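PDB 5Z6P: B-agarase from Agarivorans gilvus, which probably hydrolyses the beta-1,4 linkages of agarose, as a glycoside hydrolase of family 50. Local coordinates for residues T109-N114 / I127-G132; L65-L70 / H199-S204; P478-R483 / S596-V601; E544-K549 / A588-A593; S314-I319 / E358-M363. One frame throughout, in Å; residues are numbered along the deposited sequence.

Contact 1: residues T109-N114 / I127-G132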
# COMPACT_ATOMS: atom_id res chain seq x y z
N THR A 109 -4.64 2.43 -19.07
CA THR A 109 -4.89 1.13 -18.48
C THR A 109 -3.68 0.66 -17.71
O THR A 109 -2.55 0.66 -18.24
CB THR A 109 -5.21 0.07 -19.56
OG1 THR A 109 -6.35 0.46 -20.31
CG2 THR A 109 -5.46 -1.28 -18.92
N GLN A 110 -3.90 0.26 -16.47
CA GLN A 110 -2.88 -0.47 -15.76
C GLN A 110 -3.12 -1.96 -15.96
O GLN A 110 -4.14 -2.51 -15.53
CB GLN A 110 -2.87 -0.11 -14.27
CG GLN A 110 -1.85 -0.92 -13.45
CD GLN A 110 -1.86 -0.54 -11.99
OE1 GLN A 110 -2.69 0.25 -11.56
NE2 GLN A 110 -0.96 -1.12 -11.22
N MET A 111 -2.18 -2.61 -16.62
CA MET A 111 -2.27 -4.02 -16.91
C MET A 111 -1.17 -4.82 -16.22
O MET A 111 0.00 -4.50 -16.32
CB MET A 111 -2.20 -4.23 -18.42
CG MET A 111 -2.16 -5.66 -18.81
SD MET A 111 -1.97 -5.85 -20.59
CE MET A 111 -0.94 -7.24 -20.61
N PHE A 112 -1.57 -5.88 -15.51
CA PHE A 112 -0.62 -6.81 -14.92
C PHE A 112 -0.33 -7.96 -15.87
O PHE A 112 -1.24 -8.51 -16.50
CB PHE A 112 -1.15 -7.34 -13.59
CG PHE A 112 -1.03 -6.36 -12.46
CD1 PHE A 112 -1.90 -5.30 -12.37
CD2 PHE A 112 -0.05 -6.51 -11.50
CE1 PHE A 112 -1.80 -4.39 -11.33
CE2 PHE A 112 0.05 -5.61 -10.47
CZ PHE A 112 -0.82 -4.55 -10.40
N ILE A 113 0.93 -8.32 -15.98
CA ILE A 113 1.35 -9.49 -16.73
C ILE A 113 1.87 -10.49 -15.73
O ILE A 113 2.93 -10.29 -15.13
CB ILE A 113 2.45 -9.20 -17.78
CG1 ILE A 113 2.01 -8.12 -18.77
CG2 ILE A 113 2.85 -10.46 -18.51
CD1 ILE A 113 2.65 -6.75 -18.54
N ASN A 114 1.10 -11.55 -15.52
CA ASN A 114 1.47 -12.59 -14.58
C ASN A 114 1.90 -13.82 -15.35
O ASN A 114 1.13 -14.37 -16.13
CB ASN A 114 0.31 -12.90 -13.64
CG ASN A 114 -0.21 -11.66 -12.94
OD1 ASN A 114 0.55 -10.77 -12.58
ND2 ASN A 114 -1.52 -11.59 -12.75
N ILE A 127 2.27 -2.81 -16.30
CA ILE A 127 2.54 -1.71 -17.20
C ILE A 127 1.40 -0.70 -17.17
O ILE A 127 0.26 -1.05 -16.88
CB ILE A 127 2.74 -2.21 -18.63
CG1 ILE A 127 1.50 -2.99 -19.09
CG2 ILE A 127 3.97 -3.10 -18.72
CD1 ILE A 127 1.57 -3.38 -20.54
N ASN A 128 1.72 0.56 -17.44
CA ASN A 128 0.69 1.54 -17.73
C ASN A 128 0.62 1.80 -19.24
O ASN A 128 1.60 2.20 -19.86
CB ASN A 128 0.93 2.86 -17.00
CG ASN A 128 -0.23 3.82 -17.15
OD1 ASN A 128 -0.30 4.58 -18.11
ND2 ASN A 128 -1.18 3.76 -16.22
N ILE A 129 -0.54 1.55 -19.83
CA ILE A 129 -0.71 1.74 -21.27
C ILE A 129 -1.38 3.08 -21.51
O ILE A 129 -2.53 3.27 -21.14
CB ILE A 129 -1.53 0.61 -21.90
CG1 ILE A 129 -0.94 -0.74 -21.49
CG2 ILE A 129 -1.54 0.77 -23.42
CD1 ILE A 129 -1.87 -1.88 -21.69
N ALA A 130 -0.65 4.01 -22.09
CA ALA A 130 -1.13 5.37 -22.23
C ALA A 130 -1.95 5.52 -23.50
O ALA A 130 -1.73 4.79 -24.47
CB ALA A 130 0.04 6.34 -22.21
N PRO A 131 -2.91 6.44 -23.51
CA PRO A 131 -3.62 6.75 -24.75
C PRO A 131 -2.66 7.41 -25.75
O PRO A 131 -1.70 8.04 -25.32
CB PRO A 131 -4.72 7.72 -24.32
CG PRO A 131 -4.75 7.65 -22.83
CD PRO A 131 -3.37 7.28 -22.39
N GLY A 132 -2.88 7.26 -27.05
CA GLY A 132 -1.97 7.82 -28.02
C GLY A 132 -1.14 6.78 -28.74
O GLY A 132 -1.63 5.70 -29.07

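Contact 2: residues L65-L70 / H199-S204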
# COMPACT_ATOMS: atom_id res chain seq x y z
N LEU A 65 -5.30 -7.85 -31.89
CA LEU A 65 -6.28 -8.40 -30.97
C LEU A 65 -6.99 -7.25 -30.24
O LEU A 65 -6.39 -6.56 -29.42
CB LEU A 65 -5.63 -9.36 -29.99
CG LEU A 65 -6.43 -9.82 -28.77
CD1 LEU A 65 -7.74 -10.44 -29.18
CD2 LEU A 65 -5.61 -10.80 -27.94
N GLU A 66 -8.26 -7.03 -30.56
CA GLU A 66 -9.06 -5.99 -29.94
C GLU A 66 -9.71 -6.53 -28.69
O GLU A 66 -10.47 -7.49 -28.76
CB GLU A 66 -10.15 -5.46 -30.90
CG GLU A 66 -9.64 -5.05 -32.26
CD GLU A 66 -10.71 -4.43 -33.16
OE1 GLU A 66 -11.86 -4.24 -32.71
OE2 GLU A 66 -10.39 -4.13 -34.32
N ILE A 67 -9.41 -5.94 -27.54
CA ILE A 67 -10.04 -6.40 -26.30
C ILE A 67 -10.76 -5.27 -25.60
O ILE A 67 -10.25 -4.15 -25.50
CB ILE A 67 -9.01 -7.04 -25.31
CG1 ILE A 67 -7.83 -6.10 -25.05
CG2 ILE A 67 -8.51 -8.38 -25.82
CD1 ILE A 67 -6.98 -6.54 -23.88
N LYS A 68 -11.98 -5.56 -25.16
CA LYS A 68 -12.72 -4.70 -24.26
C LYS A 68 -12.82 -5.39 -22.90
O LYS A 68 -13.51 -6.39 -22.76
CB LYS A 68 -14.11 -4.39 -24.80
CG LYS A 68 -14.91 -3.49 -23.88
CD LYS A 68 -16.32 -3.19 -24.40
CE LYS A 68 -17.12 -2.40 -23.35
NZ LYS A 68 -18.46 -1.99 -23.83
N ALA A 69 -12.09 -4.87 -21.92
CA ALA A 69 -12.16 -5.42 -20.58
C ALA A 69 -13.35 -4.83 -19.86
O ALA A 69 -13.50 -3.61 -19.79
CB ALA A 69 -10.86 -5.15 -19.81
N LEU A 70 -14.22 -5.70 -19.35
CA LEU A 70 -15.43 -5.26 -18.67
C LEU A 70 -15.16 -5.08 -17.19
O LEU A 70 -15.80 -5.70 -16.34
CB LEU A 70 -16.55 -6.28 -18.88
CG LEU A 70 -16.76 -6.85 -20.28
CD1 LEU A 70 -18.03 -7.71 -20.30
CD2 LEU A 70 -16.83 -5.76 -21.35
N HIS A 199 -11.95 -0.79 -20.32
CA HIS A 199 -10.78 -0.41 -21.11
C HIS A 199 -10.82 -1.07 -22.48
O HIS A 199 -11.18 -2.23 -22.62
CB HIS A 199 -9.48 -0.77 -20.37
CG HIS A 199 -9.40 -0.22 -18.98
ND1 HIS A 199 -8.75 0.97 -18.68
CD2 HIS A 199 -9.89 -0.67 -17.81
CE1 HIS A 199 -8.86 1.21 -17.39
NE2 HIS A 199 -9.55 0.23 -16.84
N HIS A 200 -10.43 -0.30 -23.50
CA HIS A 200 -10.40 -0.80 -24.87
C HIS A 200 -8.97 -0.81 -25.39
O HIS A 200 -8.42 0.25 -25.65
CB HIS A 200 -11.28 0.06 -25.79
CG HIS A 200 -12.71 0.15 -25.36
ND1 HIS A 200 -13.12 0.79 -24.21
CD2 HIS A 200 -13.84 -0.31 -25.94
CE1 HIS A 200 -14.43 0.72 -24.10
NE2 HIS A 200 -14.90 0.06 -25.15
N LEU A 201 -8.38 -1.98 -25.57
CA LEU A 201 -6.99 -2.05 -26.01
C LEU A 201 -6.81 -2.75 -27.36
O LEU A 201 -7.64 -3.55 -27.79
CB LEU A 201 -6.13 -2.77 -24.97
CG LEU A 201 -6.15 -2.27 -23.53
CD1 LEU A 201 -5.40 -3.21 -22.64
CD2 LEU A 201 -5.53 -0.90 -23.43
N LEU A 202 -5.70 -2.43 -28.02
CA LEU A 202 -5.25 -3.13 -29.19
C LEU A 202 -3.92 -3.80 -28.86
O LEU A 202 -2.97 -3.13 -28.51
CB LEU A 202 -5.07 -2.18 -30.37
CG LEU A 202 -6.31 -1.41 -30.79
CD1 LEU A 202 -5.96 -0.47 -31.91
CD2 LEU A 202 -7.40 -2.39 -31.20
N LEU A 203 -3.86 -5.12 -28.97
CA LEU A 203 -2.69 -5.91 -28.65
C LEU A 203 -2.20 -6.56 -29.93
O LEU A 203 -2.99 -7.04 -30.71
CB LEU A 203 -3.02 -6.97 -27.61
CG LEU A 203 -3.64 -6.56 -26.27
CD1 LEU A 203 -3.91 -7.77 -25.38
CD2 LEU A 203 -2.78 -5.51 -25.54
N SER A 204 -0.89 -6.57 -30.15
CA SER A 204 -0.30 -7.12 -31.35
C SER A 204 1.16 -7.48 -31.04
O SER A 204 1.72 -7.08 -30.03
CB SER A 204 -0.42 -6.11 -32.52
OG SER A 204 0.42 -4.99 -32.25
O HOH W 1 -17.49 -0.11 -26.25

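Contact 3: residues P478-R483 / S596-V601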
# COMPACT_ATOMS: atom_id res chain seq x y z
N PRO A 478 -1.15 -12.77 29.08
CA PRO A 478 -1.22 -11.59 29.94
C PRO A 478 -0.25 -10.47 29.52
O PRO A 478 -0.58 -9.30 29.66
CB PRO A 478 -0.87 -12.14 31.32
CG PRO A 478 -1.36 -13.57 31.26
CD PRO A 478 -1.08 -14.02 29.87
N ARG A 479 0.92 -10.85 29.00
CA ARG A 479 1.91 -9.87 28.58
C ARG A 479 1.39 -8.98 27.43
O ARG A 479 1.71 -7.82 27.38
CB ARG A 479 3.22 -10.55 28.17
CG ARG A 479 4.05 -11.05 29.36
CD ARG A 479 5.34 -11.68 28.86
NE ARG A 479 5.05 -12.91 28.13
CZ ARG A 479 5.97 -13.66 27.54
NH1 ARG A 479 5.62 -14.76 26.90
NH2 ARG A 479 7.25 -13.30 27.57
N PHE A 480 0.58 -9.53 26.54
CA PHE A 480 0.05 -8.72 25.44
C PHE A 480 -0.72 -7.51 25.97
O PHE A 480 -0.51 -6.39 25.52
CB PHE A 480 -0.86 -9.53 24.50
CG PHE A 480 -1.56 -8.67 23.48
CD1 PHE A 480 -0.84 -8.04 22.48
CD2 PHE A 480 -2.94 -8.45 23.56
CE1 PHE A 480 -1.46 -7.24 21.56
CE2 PHE A 480 -3.57 -7.63 22.65
CZ PHE A 480 -2.84 -7.04 21.64
N ARG A 481 -1.58 -7.76 26.95
CA ARG A 481 -2.39 -6.71 27.56
C ARG A 481 -1.50 -5.62 28.16
O ARG A 481 -1.75 -4.44 27.97
CB ARG A 481 -3.33 -7.28 28.65
CG ARG A 481 -4.29 -6.23 29.18
CD ARG A 481 -5.21 -6.75 30.30
NE ARG A 481 -6.30 -7.58 29.81
CZ ARG A 481 -7.43 -7.12 29.29
NH1 ARG A 481 -7.63 -5.81 29.17
NH2 ARG A 481 -8.37 -7.96 28.90
N GLN A 482 -0.43 -6.02 28.85
CA GLN A 482 0.51 -5.06 29.41
C GLN A 482 1.18 -4.22 28.32
O GLN A 482 1.42 -3.04 28.52
CB GLN A 482 1.59 -5.75 30.25
CG GLN A 482 1.05 -6.41 31.48
CD GLN A 482 0.19 -5.46 32.27
OE1 GLN A 482 0.67 -4.45 32.76
NE2 GLN A 482 -1.09 -5.77 32.37
N ARG A 483 1.50 -4.83 27.18
CA ARG A 483 2.14 -4.09 26.10
C ARG A 483 1.11 -3.15 25.44
O ARG A 483 1.45 -2.04 25.04
CB ARG A 483 2.77 -5.03 25.07
CG ARG A 483 3.94 -5.89 25.60
CD ARG A 483 5.00 -5.05 26.29
NE ARG A 483 5.39 -3.92 25.46
CZ ARG A 483 5.85 -2.77 25.94
NH1 ARG A 483 5.99 -2.60 27.24
NH2 ARG A 483 6.17 -1.79 25.10
N SER A 596 -11.16 -11.87 17.81
CA SER A 596 -12.07 -11.13 18.71
C SER A 596 -11.38 -10.72 20.01
O SER A 596 -11.60 -9.62 20.52
CB SER A 596 -13.33 -11.95 19.02
OG SER A 596 -14.10 -12.17 17.86
N GLU A 597 -10.53 -11.61 20.54
CA GLU A 597 -9.80 -11.29 21.76
C GLU A 597 -8.71 -10.23 21.53
O GLU A 597 -8.48 -9.42 22.39
CB GLU A 597 -9.16 -12.54 22.36
CG GLU A 597 -8.54 -12.33 23.74
CD GLU A 597 -9.57 -12.11 24.87
OE1 GLU A 597 -10.78 -12.12 24.62
OE2 GLU A 597 -9.15 -11.93 26.03
N TYR A 598 -8.04 -10.25 20.38
CA TYR A 598 -7.11 -9.15 20.08
C TYR A 598 -7.88 -7.81 20.15
O TYR A 598 -7.47 -6.88 20.83
CB TYR A 598 -6.45 -9.32 18.70
CG TYR A 598 -5.75 -8.06 18.19
CD1 TYR A 598 -4.43 -7.78 18.51
CD2 TYR A 598 -6.43 -7.16 17.37
CE1 TYR A 598 -3.80 -6.61 18.04
CE2 TYR A 598 -5.82 -6.01 16.89
CZ TYR A 598 -4.50 -5.73 17.22
OH TYR A 598 -3.94 -4.58 16.74
N PHE A 599 -9.00 -7.73 19.44
CA PHE A 599 -9.71 -6.46 19.37
C PHE A 599 -10.32 -6.09 20.72
O PHE A 599 -10.38 -4.91 21.04
CB PHE A 599 -10.77 -6.51 18.26
CG PHE A 599 -10.19 -6.53 16.87
CD1 PHE A 599 -9.51 -5.42 16.37
CD2 PHE A 599 -10.32 -7.64 16.06
CE1 PHE A 599 -8.97 -5.43 15.08
CE2 PHE A 599 -9.77 -7.67 14.78
CZ PHE A 599 -9.09 -6.54 14.29
N ARG A 600 -10.72 -7.09 21.51
CA ARG A 600 -11.30 -6.85 22.83
C ARG A 600 -10.26 -6.25 23.77
O ARG A 600 -10.54 -5.27 24.47
CB ARG A 600 -11.88 -8.15 23.45
CG ARG A 600 -12.66 -7.95 24.78
CD ARG A 600 -13.21 -9.28 25.41
NE ARG A 600 -12.15 -9.95 26.15
CZ ARG A 600 -11.89 -9.77 27.44
NH1 ARG A 600 -12.64 -8.96 28.18
NH2 ARG A 600 -10.88 -10.40 28.01
N VAL A 601 -9.06 -6.83 23.78
CA VAL A 601 -8.03 -6.38 24.71
C VAL A 601 -7.58 -4.95 24.35
O VAL A 601 -7.51 -4.09 25.22
CB VAL A 601 -6.81 -7.33 24.74
CG1 VAL A 601 -5.69 -6.71 25.53
CG2 VAL A 601 -7.20 -8.70 25.34

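Contact 4: residues E544-K549 / A588-A593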
# COMPACT_ATOMS: atom_id res chain seq x y z
N GLU A 544 -10.53 -25.59 24.04
CA GLU A 544 -11.74 -25.42 24.83
C GLU A 544 -12.92 -25.07 23.92
O GLU A 544 -14.05 -25.47 24.18
CB GLU A 544 -11.53 -24.36 25.91
CG GLU A 544 -12.78 -24.02 26.72
CD GLU A 544 -13.30 -25.16 27.61
OE1 GLU A 544 -12.53 -26.10 27.95
OE2 GLU A 544 -14.48 -25.10 28.00
N LEU A 545 -12.64 -24.36 22.83
CA LEU A 545 -13.67 -24.05 21.85
C LEU A 545 -14.18 -25.34 21.17
O LEU A 545 -15.38 -25.54 21.08
CB LEU A 545 -13.14 -23.05 20.81
CG LEU A 545 -14.14 -22.45 19.83
CD1 LEU A 545 -13.58 -21.22 19.16
CD2 LEU A 545 -14.66 -23.43 18.75
N LEU A 546 -13.28 -26.17 20.69
CA LEU A 546 -13.67 -27.41 20.04
C LEU A 546 -14.34 -28.37 21.03
O LEU A 546 -15.28 -29.08 20.68
CB LEU A 546 -12.45 -28.07 19.38
CG LEU A 546 -11.91 -27.22 18.22
CD1 LEU A 546 -10.49 -27.58 17.82
CD2 LEU A 546 -12.86 -27.26 17.03
N LYS A 547 -13.85 -28.39 22.27
CA LYS A 547 -14.41 -29.26 23.30
C LYS A 547 -15.85 -28.82 23.63
O LYS A 547 -16.71 -29.64 23.87
CB LYS A 547 -13.52 -29.23 24.54
CG LYS A 547 -13.82 -30.25 25.59
CD LYS A 547 -12.66 -30.31 26.57
CE LYS A 547 -13.08 -29.92 27.96
NZ LYS A 547 -13.80 -31.01 28.67
N THR A 548 -16.09 -27.52 23.61
CA THR A 548 -17.44 -27.01 23.84
C THR A 548 -18.38 -27.37 22.68
O THR A 548 -19.53 -27.73 22.90
CB THR A 548 -17.40 -25.48 24.04
OG1 THR A 548 -16.74 -25.20 25.28
CG2 THR A 548 -18.80 -24.88 24.05
N LYS A 549 -17.87 -27.29 21.46
CA LYS A 549 -18.66 -27.69 20.30
C LYS A 549 -18.90 -29.21 20.21
O LYS A 549 -20.02 -29.63 19.95
CB LYS A 549 -18.00 -27.23 19.01
CG LYS A 549 -18.70 -27.75 17.79
CD LYS A 549 -18.10 -27.20 16.52
CE LYS A 549 -18.99 -27.47 15.34
NZ LYS A 549 -18.34 -27.00 14.12
N ALA A 588 -12.85 -21.40 10.84
CA ALA A 588 -13.53 -20.11 10.89
C ALA A 588 -13.87 -19.69 12.33
O ALA A 588 -13.62 -18.56 12.72
CB ALA A 588 -14.78 -20.14 10.05
N LEU A 589 -14.46 -20.60 13.10
CA LEU A 589 -14.75 -20.33 14.50
C LEU A 589 -13.48 -19.94 15.27
O LEU A 589 -13.47 -19.00 16.04
CB LEU A 589 -15.39 -21.55 15.17
CG LEU A 589 -16.76 -22.03 14.70
CD1 LEU A 589 -17.12 -23.33 15.40
CD2 LEU A 589 -17.83 -20.97 14.94
N LEU A 590 -12.42 -20.71 15.05
CA LEU A 590 -11.15 -20.51 15.74
C LEU A 590 -10.54 -19.15 15.38
O LEU A 590 -10.15 -18.42 16.26
CB LEU A 590 -10.17 -21.64 15.41
CG LEU A 590 -10.62 -23.05 15.83
CD1 LEU A 590 -9.63 -24.12 15.37
CD2 LEU A 590 -10.83 -23.15 17.33
N LEU A 591 -10.50 -18.82 14.08
CA LEU A 591 -9.92 -17.56 13.63
C LEU A 591 -10.68 -16.36 14.22
O LEU A 591 -10.08 -15.44 14.78
CB LEU A 591 -9.91 -17.48 12.09
CG LEU A 591 -9.35 -16.24 11.41
CD1 LEU A 591 -7.90 -16.01 11.79
CD2 LEU A 591 -9.50 -16.35 9.90
N GLU A 592 -12.00 -16.41 14.14
CA GLU A 592 -12.80 -15.34 14.69
C GLU A 592 -12.63 -15.21 16.20
O GLU A 592 -12.54 -14.10 16.69
CB GLU A 592 -14.29 -15.51 14.35
CG GLU A 592 -15.16 -14.48 15.05
CD GLU A 592 -16.55 -14.34 14.47
OE1 GLU A 592 -16.80 -14.95 13.43
OE2 GLU A 592 -17.38 -13.62 15.05
N ALA A 593 -12.58 -16.32 16.93
CA ALA A 593 -12.38 -16.24 18.38
C ALA A 593 -11.01 -15.61 18.71
O ALA A 593 -10.89 -14.78 19.59
CB ALA A 593 -12.49 -17.62 19.05

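Contact 5: residues S314-I319 / E358-M363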
# COMPACT_ATOMS: atom_id res chain seq x y z
N SER A 314 14.37 9.41 4.25
CA SER A 314 15.78 9.10 4.10
C SER A 314 16.02 8.01 3.06
O SER A 314 15.18 7.16 2.82
CB SER A 314 16.38 8.70 5.45
OG SER A 314 16.14 7.34 5.72
N THR A 315 17.18 8.08 2.42
CA THR A 315 17.59 7.14 1.39
C THR A 315 19.06 6.72 1.62
O THR A 315 19.86 7.47 2.18
CB THR A 315 17.39 7.78 -0.01
OG1 THR A 315 17.54 6.79 -1.03
CG2 THR A 315 18.39 8.92 -0.25
N ILE A 316 19.42 5.51 1.19
CA ILE A 316 20.77 5.00 1.38
C ILE A 316 21.77 5.71 0.46
O ILE A 316 21.55 5.80 -0.75
CB ILE A 316 20.82 3.48 1.14
CG1 ILE A 316 20.08 2.74 2.26
CG2 ILE A 316 22.25 2.98 1.01
CD1 ILE A 316 20.80 2.77 3.61
N THR A 317 22.87 6.22 1.02
CA THR A 317 23.87 6.90 0.19
C THR A 317 24.85 5.96 -0.47
O THR A 317 25.52 6.32 -1.43
CB THR A 317 24.70 7.93 0.99
OG1 THR A 317 25.42 7.26 2.03
CG2 THR A 317 23.82 9.01 1.58
N GLY A 318 24.94 4.74 0.03
CA GLY A 318 25.97 3.83 -0.42
C GLY A 318 27.14 3.78 0.56
O GLY A 318 27.77 2.74 0.73
N ILE A 319 27.44 4.90 1.22
CA ILE A 319 28.55 4.95 2.18
C ILE A 319 28.26 4.02 3.36
O ILE A 319 27.21 4.12 4.00
CB ILE A 319 28.82 6.38 2.70
CG1 ILE A 319 29.14 7.34 1.55
CG2 ILE A 319 29.93 6.37 3.76
CD1 ILE A 319 30.27 6.89 0.65
N GLU A 358 29.12 0.98 -4.17
CA GLU A 358 29.74 1.98 -5.03
C GLU A 358 28.82 2.42 -6.18
O GLU A 358 28.86 3.58 -6.62
CB GLU A 358 31.06 1.44 -5.57
CG GLU A 358 32.11 1.22 -4.48
CD GLU A 358 33.38 0.57 -5.00
OE1 GLU A 358 33.51 -0.66 -4.88
OE2 GLU A 358 34.25 1.30 -5.51
N VAL A 359 27.99 1.51 -6.67
CA VAL A 359 27.03 1.86 -7.71
C VAL A 359 26.03 2.88 -7.17
O VAL A 359 25.71 3.86 -7.84
CB VAL A 359 26.28 0.62 -8.21
CG1 VAL A 359 25.17 1.02 -9.17
CG2 VAL A 359 27.24 -0.32 -8.89
N ARG A 360 25.56 2.67 -5.95
CA ARG A 360 24.58 3.58 -5.36
C ARG A 360 25.17 4.97 -5.12
O ARG A 360 24.56 5.96 -5.50
CB ARG A 360 24.03 3.03 -4.04
CG ARG A 360 23.21 4.05 -3.25
CD ARG A 360 22.00 4.56 -4.04
NE ARG A 360 21.06 3.48 -4.31
CZ ARG A 360 20.07 3.13 -3.49
NH1 ARG A 360 19.87 3.77 -2.35
NH2 ARG A 360 19.27 2.12 -3.83
N ARG A 361 26.34 5.03 -4.49
CA ARG A 361 26.98 6.31 -4.22
C ARG A 361 27.24 7.11 -5.51
O ARG A 361 27.08 8.33 -5.53
CB ARG A 361 28.29 6.10 -3.45
CG ARG A 361 29.10 7.37 -3.17
CD ARG A 361 28.25 8.45 -2.53
NE ARG A 361 28.99 9.68 -2.26
CZ ARG A 361 29.10 10.71 -3.10
NH1 ARG A 361 28.53 10.67 -4.29
NH2 ARG A 361 29.78 11.79 -2.74
N ALA A 362 27.60 6.42 -6.58
CA ALA A 362 27.86 7.10 -7.85
C ALA A 362 26.57 7.64 -8.50
O ALA A 362 26.64 8.40 -9.47
CB ALA A 362 28.58 6.18 -8.80
N MET A 363 25.41 7.27 -7.98
CA MET A 363 24.16 7.83 -8.52
C MET A 363 23.99 9.29 -8.14
O MET A 363 23.30 10.05 -8.83
CB MET A 363 22.94 7.03 -8.04
CG MET A 363 22.78 5.65 -8.65
SD MET A 363 21.36 4.76 -7.93
CE MET A 363 20.00 5.64 -8.67
O HOH W 2 17.60 3.52 -0.27

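Contact 1: residues T109-N114 / I127-G132
T109 to M111 and I127 to I129 pair as antiparallel strands, about 4.7 Å apart at their axes and at 145° to each other. T109 with I129 and M111 with I127 are the hydrogen-bonded pairs, with Q110 and N128 forming the non-hydrogen-bonded pair between them. Four backbone bonds result; the shortest runs from I129 N to T109 O at 2.7 Å and is nearly straight. The two strands, 109-117 and 122-129, form a beta hairpin in the carbohydrate-binding-module-like region. T109, M111, I127 and I129 put their side chains on one face. There CD1 of I129 reaches across to CB of M111 at 4.0 Å and also lies beside its SD. I127 has CG1 between its backbone N and carbonyl carbon (chi1 57°), and it touches CB of M111 with that branch. CG2 of I127 meets CD1 of I113 at 3.9 Å. F99 and F137 pack onto this apolar face. On the other face Q110 bonds T685 N and L683 O, and N128 ND2 bonds S108 and T685.

Contact 2: residues L65-L70 / H199-S204
K68 lies alongside the imidazole of H200, the two side chains pointing the same way. Its CB leaves the strand on the face shared with H200. CG is anti to the backbone N (chi1 180°), and the chain stays extended from there to NZ. CG sits over one face of the ring in a CH-pi contact, 4.1 Å from the centroid and displaced toward the rim. CD comes next, 3.6 Å from H200 NE2, and CE stays near the same nitrogen. K68 NZ donates to a water at 3.2 Å. That water lies in the ring plane at the edge, 2.8 Å from H200 NE2, bridging the two. Strands 64-69 and 199-210 are antiparallel neighbours in the carbohydrate-binding-module-like region, joined here by six backbone bonds. I67 points to the opposite face. Its CD1 touches CD1 of L203 at 3.6 Å, and its CG1 packs on CB of L201 at 3.7 Å. On the K68 face, E66 CG touches L202 CD2, and the E66 carboxylate salt-bridges R61.

Contact 3: residues P478-R483 / S596-V601
The guanidinium of R481 has V601 over one face, with CG1 4.1 Å above the plane and over its centre. At its edge, near the plane, NH2 of R600 lies 3.6 Å from R481 NH2. The two guanidinium planes are turned 64° apart. Each of these like charges has an acidic partner. R600 grips E597 side-on, with NE on OE1 and NH2 on OE2, both at 3.0 Å. Both carboxylate oxygens lie close to the R600 guanidinium plane. R481 forms a salt bridge with E605 and a hydrogen bond with Q604, which follow V601 on helix 581-609. These bonds probably offset the repulsion between the arginines. The rings of F480 and Y598 meet rim to rim, with planes at 34° and CZ of F480 3.6 Å from CD1 of Y598. F480 CG is anti to the backbone N, which carries the ring toward helix 581-609. There its CE2 touches CG1 of V601 at 3.7 Å. The axes of segments 478-483 and 596-601 approach to 10.8 Å, at 39° between their directions. P473 of strand 472-473 packs against both F480 and Y598. W512 meets the Y598 ring edge-to-face, and helix 627-634 packs against F599.

Contact 4: residues E544-K549 / A588-A593
L545 has CG anti to its backbone nitrogen (chi1 -170°), and this sends both methyls into the facing helix. L590 has CG anti to the carbonyl carbon instead (chi1 -61°), which brings CD2 up to meet them. CD1 of L545 lies 3.8 Å from CD2 of L590 and equally close to CB of A593. The other methyl, CD2, touches CB of L589 at 4.1 Å. L545 thus packs on two adjacent residues, L589 and L590, and on A593 one turn further. Segments 544-549 and 588-593 lie on helices 537-550 and 581-609 in the beta-galactosidase-like region; the segment axes run at 133° and approach to 10.7 Å. K549 adds an extended chain that crosses L589 at about a right angle. Its CD and NZ each lie 4.1 Å from CD1 of L589, and NZ goes on to a salt bridge with D586. L546 approaches L590 more loosely, CG to CD2 at 4.3 Å. L529 of helix 523-530 packs against both of these leucines.

Contact 5: residues S314-I319 / E358-M363
The backbone at T317 and G318 comes up against helix 353-361 at R360 and R361, with G318 CA 4.6 Å from R361 CA. T317 O lies 3.1 Å from R361 CA, a CA-H...O contact. G318 has a positive phi of 100°, and a CB there would clash with R361 N. The absence of a side chain allows the close approach. R360 carries the main polar link. Its CG is anti to the backbone N (chi1 169°), and bends at chi2 and chi3 curl the chain back toward I316. CG and CD pass beside I316 O. R360 NH1 then turns back to donate a hydrogen bond to I316 O at 3.1 Å. I316 O lies near the guanidinium plane but is approached from 23° outside its own carbonyl plane. The same NH1 and I316 N each donate to one water, also at 3.1 Å, so R360 is linked to I316 O directly and to I316 N through the water. Y364 OH is a further partner of I316 O. R361 runs alongside I319, its CG 4.0 Å from I319 CD1. T317 OG1 accepts from I319 N at 3.2 Å in an ST turn, and it also binds E393. Strand 388-395, which carries E393, pairs with strand 315-325. S357, on the same helix as R360, binds G318 O.

In the fold
Contacts 1 and 2 are neighbours in the carbohydrate-binding-module-like region, with centres about 11 Å apart. Contact 1 is nested inside the chain loop closed by contact 2, and they touch where I129 CD1 packs 3.9 Å from L201 CD1. Contacts 3 and 4 form a second pair, about 18 Å between centres. They share helix 581-609, using adjoining segments of it, and contact 4 is nested within contact 3. These pairs are far apart: the centres of contacts 1 and 3 are about 44 Å apart, on opposite sides of the chain's centre. Contact 5 stands apart from both, with its centre about 31 Å from that of contact 1 and about 42 Å from that of contact 3.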